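Local coordinates for protein Exo-beta-1,3-glucanase (Streptomyces sp. SirexAA-E, PDB 4PEY) that cleaves beta-1,3-glucans such as laminarin and laminarioligosaccharides from their non-reducing ends, yielding glucose and laminaribiose, at residues A[221-226]-A[304-309]; A[262-267]-A[283-288]. The protein carries 1 engineered substitution. All blocks are in the same frame, centred on the assembly; numbering follows the deposited sequence. Where two conformers were deposited one is given.

Contact 1. Residues A[221-226]-A[304-309]; sequences EKPFLY and NTVALG
L308 drives both of its methyl groups against the backbone around P223, and this is the tight part of the contact. Its CG lies anti to the backbone N (chi1 177°), which carries the branch across to the other segment. CD1 touches the carbonyl oxygen of P223 (CD1 to O 3.6 Å), while CD2 comes to the start of strand 224-228, 4.2 Å from F224 CA. A leucine suits this buried place because two methyls can fill both positions at once. Beside it the packing is looser: P223 CB meets V306 CG1 at 4.3 Å, a compact ring against a branched valine. F224 turns its side chain away, so its backbone is what L308 meets.

The polar side lies where K222 crosses L308 at about a right angle. Two bends near the end of the lysine chain bring NZ back to its neighbour's carbonyl, with NZ to P223 O 2.9 Å and the donor tilted 20° from the carbonyl plane. The same NZ passes L308 CD1 at 4.0 Å and gives a hydrogen bond to a water 2.7 Å from NZ, which makes a weak bond to G309 O. Its charge is met by E113 on strand 110-113, while its chain also touches A335 on strand 333-335 and Q369 on strand 367-375. The two segments are thus joined by apolar packing and a water bridge whose leg to G309 O is weak, with no direct hydrogen bond between them; the fit depends on shape, and the buried ammonium is probably tolerable because a carboxylate, a carbonyl and a water surround it.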
loop_
_atom_site.group_PDB
_atom_site.type_symbol
_atom_site.label_atom_id
_atom_site.label_comp_id
_atom_site.label_asym_id
_atom_site.label_seq_id
_atom_site.Cartn_x
_atom_site.Cartn_y
_atom_site.Cartn_z
ATOM N N GLU A 221 -10.591 8.904 -3.666
ATOM C CA GLU A 221 -10.415 7.588 -4.261
ATOM C C GLU A 221 -9.398 7.618 -5.403
ATOM O O GLU A 221 -9.251 8.618 -6.129
ATOM C CB GLU A 221 -11.750 7.009 -4.733
ATOM C CG GLU A 221 -12.802 6.893 -3.628
ATOM C CD GLU A 221 -12.305 6.173 -2.365
ATOM O OE1 GLU A 221 -11.426 5.286 -2.452
ATOM O OE2 GLU A 221 -12.813 6.501 -1.269
ATOM N N LYS A 222 -8.673 6.514 -5.526
ATOM C CA LYS A 222 -7.623 6.381 -6.532
ATOM C C LYS A 222 -8.172 6.494 -7.953
ATOM O O LYS A 222 -9.204 5.899 -8.269
ATOM C CB LYS A 222 -6.913 5.039 -6.351
ATOM C CG LYS A 222 -5.684 4.880 -7.213
ATOM C CD LYS A 222 -5.114 3.471 -7.102
ATOM C CE LYS A 222 -5.994 2.468 -7.827
ATOM N NZ LYS A 222 -6.030 2.629 -9.328
ATOM N N PRO A 223 -7.494 7.270 -8.820
ATOM C CA PRO A 223 -7.920 7.313 -10.222
ATOM C C PRO A 223 -7.829 5.938 -10.881
ATOM O O PRO A 223 -6.992 5.114 -10.486
ATOM C CB PRO A 223 -6.930 8.296 -10.864
ATOM C CG PRO A 223 -6.490 9.182 -9.717
ATOM C CD PRO A 223 -6.423 8.246 -8.534
ATOM N N PHE A 224 -8.680 5.687 -11.867
ATOM C CA PHE A 224 -8.656 4.400 -12.558
ATOM C C PHE A 224 -9.058 4.549 -14.022
ATOM O O PHE A 224 -9.833 5.446 -14.399
ATOM C CB PHE A 224 -9.569 3.380 -11.855
ATOM C CG PHE A 224 -11.004 3.823 -11.756
ATOM C CD1 PHE A 224 -11.929 3.455 -12.727
ATOM C CD2 PHE A 224 -11.429 4.620 -10.700
ATOM C CE1 PHE A 224 -13.256 3.868 -12.646
ATOM C CE2 PHE A 224 -12.755 5.047 -10.617
ATOM C CZ PHE A 224 -13.667 4.669 -11.592
ATOM N N LEU A 225 -8.499 3.667 -14.843
ATOM C CA LEU A 225 -8.821 3.583 -16.256
ATOM C C LEU A 225 -10.219 3.007 -16.460
ATOM O O LEU A 225 -10.599 2.040 -15.799
ATOM C CB LEU A 225 -7.786 2.709 -16.971
ATOM C CG LEU A 225 -7.858 2.630 -18.496
ATOM C CD1 LEU A 225 -7.444 3.975 -19.118
ATOM C CD2 LEU A 225 -6.978 1.485 -19.018
ATOM N N TYR A 226 -10.990 3.587 -17.373
ATOM C CA TYR A 226 -12.272 2.983 -17.716
ATOM C C TYR A 226 -12.651 3.321 -19.144
ATOM O O TYR A 226 -11.959 4.091 -19.819
ATOM C CB TYR A 226 -13.374 3.426 -16.738
ATOM C CG TYR A 226 -13.963 4.800 -16.998
ATOM C CD1 TYR A 226 -13.252 5.962 -16.695
ATOM C CD2 TYR A 226 -15.246 4.938 -17.514
ATOM C CE1 TYR A 226 -13.802 7.214 -16.919
ATOM C CE2 TYR A 226 -15.802 6.183 -17.740
ATOM C CZ TYR A 226 -15.075 7.320 -17.443
ATOM O OH TYR A 226 -15.624 8.565 -17.668
ATOM N N ASN A 304 -2.132 18.989 -10.461
ATOM C CA ASN A 304 -3.184 18.069 -10.895
ATOM C C ASN A 304 -2.732 16.952 -11.830
ATOM O O ASN A 304 -3.563 16.253 -12.415
ATOM C CB ASN A 304 -4.332 18.854 -11.540
ATOM C CG ASN A 304 -5.212 19.504 -10.509
ATOM O OD1 ASN A 304 -5.578 18.869 -9.515
ATOM N ND2 ASN A 304 -5.524 20.784 -10.706
ATOM N N THR A 305 -1.425 16.758 -11.949
ATOM C CA THR A 305 -0.916 15.687 -12.797
ATOM C C THR A 305 -1.241 14.326 -12.199
ATOM O O THR A 305 -0.946 14.073 -11.026
ATOM C CB THR A 305 0.613 15.775 -12.992
ATOM O OG1 THR A 305 0.967 17.049 -13.536
ATOM C CG2 THR A 305 1.099 14.692 -13.939
ATOM N N VAL A 306 -1.849 13.463 -13.011
ATOM C CA VAL A 306 -2.072 12.069 -12.652
ATOM C C VAL A 306 -0.915 11.219 -13.172
ATOM O O VAL A 306 -0.550 11.315 -14.344
ATOM C CB VAL A 306 -3.404 11.536 -13.235
ATOM C CG1 VAL A 306 -3.588 10.048 -12.924
ATOM C CG2 VAL A 306 -4.582 12.334 -12.694
ATOM N N ALA A 307 -0.338 10.392 -12.302
ATOM C CA ALA A 307 0.680 9.442 -12.709
ATOM C C ALA A 307 0.188 8.077 -12.261
ATOM O O ALA A 307 0.303 7.717 -11.086
ATOM C CB ALA A 307 2.032 9.775 -12.093
ATOM N N LEU A 308 -0.389 7.341 -13.209
ATOM C CA LEU A 308 -1.134 6.121 -12.920
ATOM C C LEU A 308 -0.446 4.908 -13.510
ATOM O O LEU A 308 -0.184 4.878 -14.713
ATOM C CB LEU A 308 -2.559 6.234 -13.483
ATOM C CG LEU A 308 -3.499 5.027 -13.356
ATOM C CD1 LEU A 308 -3.727 4.648 -11.889
ATOM C CD2 LEU A 308 -4.829 5.307 -14.077
ATOM N N GLY A 309 -0.155 3.910 -12.675
ATOM C CA GLY A 309 0.464 2.688 -13.150
ATOM C C GLY A 309 -0.522 1.541 -13.307
ATOM O O GLY A 309 -1.484 1.422 -12.544
HETATM O O HOH W 1 -3.452 2.014 -9.859
#

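Contact 2. Residues A[262-267]-A[283-288]; sequences QFYVVK and LHLLFT
F263 lays its ring over the CB of H284, its partner in a parallel strand pair formed by the beta-alpha-beta unit of strand 263-266, helix 272-280 and strand 284-287. This is a CH-pi contact, with H284 CB 3.5 Å from the centroid of the F263 ring and 17° off the ring normal. The ring reaches across because CG stands beside the backbone N (chi1 -78°); its edge then meets the peptide between L285 and L286, and CD2 packs 3.9 Å from L286 CB. On the opposite sheet face V266 and F287 lie side by side, V266 CG2 sitting 4.2 Å from the centroid of the F287 ring, over its face. Phenylalanine suits this place because its flat ring offers a face on which the CG2 methyl of V266 can rest. At the far end T288 grips V266 O twice: OG1 donates along a lone pair (OG1 to O 2.6 Å), and the T288 N-H shares the same oxygen.

Behind these contacts runs the ladder of parallel backbone bonds that fixes the register, its straightest member being L286 N to Y264 O (3.0 Å, 177° at the hydrogen). Further out, helix 272-280 packs on one face, where I275 and V279 touch L285, and T274 and A278 touch Y264. On the other, L258 and V306 meet F263. An alanine in place of F263 would probably open a gap between H284, L286 and these two residues and leave H284 CB without its aromatic cover. The imidazole is itself anchored: ND1 of H284 bonds to the backbone N of V306, and a water lies in the ring plane 2.9 Å from H284 NE2.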
loop_
_atom_site.group_PDB
_atom_site.type_symbol
_atom_site.label_atom_id
_atom_site.label_comp_id
_atom_site.label_asym_id
_atom_site.label_seq_id
_atom_site.Cartn_x
_atom_site.Cartn_y
_atom_site.Cartn_z
ATOM N N GLN A 262 -4.939 12.688 -23.320
ATOM C CA GLN A 262 -4.282 13.672 -22.461
ATOM C C GLN A 262 -3.231 13.005 -21.574
ATOM O O GLN A 262 -2.656 13.642 -20.688
ATOM C CB GLN A 262 -5.316 14.423 -21.618
ATOM C CG GLN A 262 -6.197 15.352 -22.455
ATOM C CD GLN A 262 -7.286 16.035 -21.649
ATOM O OE1 GLN A 262 -7.234 16.081 -20.420
ATOM N NE2 GLN A 262 -8.283 16.569 -22.344
ATOM N N PHE A 263 -2.973 11.723 -21.837
ATOM C CA PHE A 263 -1.943 10.956 -21.137
ATOM C C PHE A 263 -0.801 10.587 -22.070
ATOM O O PHE A 263 -1.043 10.157 -23.198
ATOM C CB PHE A 263 -2.521 9.661 -20.545
ATOM C CG PHE A 263 -3.294 9.859 -19.281
ATOM C CD1 PHE A 263 -4.569 10.402 -19.307
ATOM C CD2 PHE A 263 -2.751 9.476 -18.061
ATOM C CE1 PHE A 263 -5.287 10.577 -18.135
ATOM C CE2 PHE A 263 -3.454 9.652 -16.883
ATOM C CZ PHE A 263 -4.724 10.203 -16.917
ATOM N N TYR A 264 0.435 10.741 -21.602
ATOM C CA TYR A 264 1.562 10.083 -22.250
ATOM C C TYR A 264 1.546 8.624 -21.814
ATOM O O TYR A 264 1.626 8.330 -20.621
ATOM C CB TYR A 264 2.895 10.746 -21.883
ATOM C CG TYR A 264 4.110 10.031 -22.440
ATOM C CD1 TYR A 264 4.179 9.673 -23.777
ATOM C CD2 TYR A 264 5.195 9.727 -21.628
ATOM C CE1 TYR A 264 5.299 9.022 -24.288
ATOM C CE2 TYR A 264 6.309 9.075 -22.128
ATOM C CZ TYR A 264 6.358 8.726 -23.456
ATOM O OH TYR A 264 7.472 8.083 -23.956
ATOM N N VAL A 265 1.397 7.722 -22.777
ATOM C CA VAL A 265 1.341 6.296 -22.494
ATOM C C VAL A 265 2.762 5.766 -22.486
ATOM O O VAL A 265 3.378 5.586 -23.538
ATOM C CB VAL A 265 0.467 5.555 -23.526
ATOM C CG1 VAL A 265 0.450 4.056 -23.262
ATOM C CG2 VAL A 265 -0.953 6.118 -23.502
ATOM N N VAL A 266 3.292 5.563 -21.280
ATOM C CA VAL A 266 4.684 5.166 -21.101
ATOM C C VAL A 266 4.840 3.674 -21.366
ATOM O O VAL A 266 4.107 2.853 -20.812
ATOM C CB VAL A 266 5.194 5.486 -19.677
ATOM C CG1 VAL A 266 6.705 5.265 -19.591
ATOM C CG2 VAL A 266 4.830 6.911 -19.278
ATOM N N LYS A 267 5.792 3.338 -22.227
ATOM C CA LYS A 267 6.079 1.956 -22.571
ATOM C C LYS A 267 7.583 1.710 -22.472
ATOM O O LYS A 267 8.363 2.661 -22.501
ATOM C CB LYS A 267 5.534 1.640 -23.972
ATOM C CG LYS A 267 4.025 1.415 -23.964
ATOM C CD LYS A 267 3.437 1.169 -25.340
ATOM C CE LYS A 267 3.212 2.463 -26.077
ATOM N NZ LYS A 267 2.335 2.238 -27.261
ATOM N N LEU A 283 0.858 16.843 -20.404
ATOM C CA LEU A 283 0.299 15.488 -20.392
ATOM C C LEU A 283 0.373 14.845 -19.016
ATOM O O LEU A 283 1.295 15.106 -18.238
ATOM C CB LEU A 283 1.021 14.598 -21.404
ATOM C CG LEU A 283 0.880 15.022 -22.868
ATOM C CD1 LEU A 283 1.762 14.154 -23.744
ATOM C CD2 LEU A 283 -0.574 14.960 -23.332
ATOM N N HIS A 284 -0.609 14.000 -18.728
ATOM C CA HIS A 284 -0.542 13.113 -17.579
ATOM C C HIS A 284 0.291 11.892 -17.953
ATOM O O HIS A 284 0.757 11.783 -19.090
ATOM C CB HIS A 284 -1.950 12.719 -17.140
ATOM C CG HIS A 284 -2.823 13.895 -16.822
ATOM N ND1 HIS A 284 -2.882 14.455 -15.563
ATOM C CD2 HIS A 284 -3.645 14.634 -17.603
ATOM C CE1 HIS A 284 -3.719 15.477 -15.579
ATOM N NE2 HIS A 284 -4.192 15.612 -16.805
ATOM N N LEU A 285 0.498 10.990 -16.996
ATOM C CA LEU A 285 1.332 9.807 -17.220
ATOM C C LEU A 285 0.552 8.528 -16.962
ATOM O O LEU A 285 -0.038 8.367 -15.898
ATOM C CB LEU A 285 2.571 9.836 -16.316
ATOM C CG LEU A 285 3.535 11.008 -16.544
ATOM C CD1 LEU A 285 4.642 10.996 -15.500
ATOM C CD2 LEU A 285 4.129 10.975 -17.950
ATOM N N LEU A 286 0.553 7.625 -17.939
ATOM C CA LEU A 286 0.007 6.282 -17.771
ATOM C C LEU A 286 1.119 5.273 -17.984
ATOM O O LEU A 286 1.567 5.084 -19.120
ATOM C CB LEU A 286 -1.140 6.019 -18.757
ATOM C CG LEU A 286 -1.854 4.673 -18.586
ATOM C CD1 LEU A 286 -2.654 4.657 -17.288
ATOM C CD2 LEU A 286 -2.750 4.375 -19.784
ATOM N N PHE A 287 1.582 4.642 -16.902
ATOM C CA PHE A 287 2.652 3.658 -17.007
ATOM C C PHE A 287 2.068 2.285 -17.316
ATOM O O PHE A 287 1.420 1.662 -16.471
ATOM C CB PHE A 287 3.495 3.594 -15.720
ATOM C CG PHE A 287 4.318 4.826 -15.463
ATOM C CD1 PHE A 287 3.754 5.938 -14.857
ATOM C CD2 PHE A 287 5.662 4.869 -15.819
ATOM C CE1 PHE A 287 4.515 7.073 -14.612
ATOM C CE2 PHE A 287 6.418 6.001 -15.582
ATOM C CZ PHE A 287 5.848 7.100 -14.977
ATOM N N THR A 288 2.298 1.804 -18.530
ATOM C CA THR A 288 1.856 0.465 -18.895
ATOM C C THR A 288 2.742 -0.547 -18.152
ATOM O O THR A 288 3.832 -0.193 -17.689
ATOM C CB THR A 288 1.915 0.256 -20.425
ATOM O OG1 THR A 288 3.268 0.351 -20.887
ATOM C CG2 THR A 288 1.072 1.308 -21.131
HETATM O O HOH W 2 -5.530 17.406 -18.574
#

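Overall arrangement
Along the chain the order is 221-226, 262-267, 283-288, 304-309, so contact 2 is nested inside the loop that contact 1 closes. Their centres are about 10 Å apart, on the same side of the chain's centre and away from the annotated sugar-binding sites. Strands 284-287 and 306-309 are parallel neighbours, joined by probable hydrogen bonds from L285 N to V306 O (2.9 Å) and from F287 N to L308 O (2.8 Å). Contact 2 pairs the first two strands of the later run of parallel strands, consistent with the second of the two beta-helices of family 55 enzymes. Contact 1 rests the chain leading into strand 224-228 on strand 306-309 of that run.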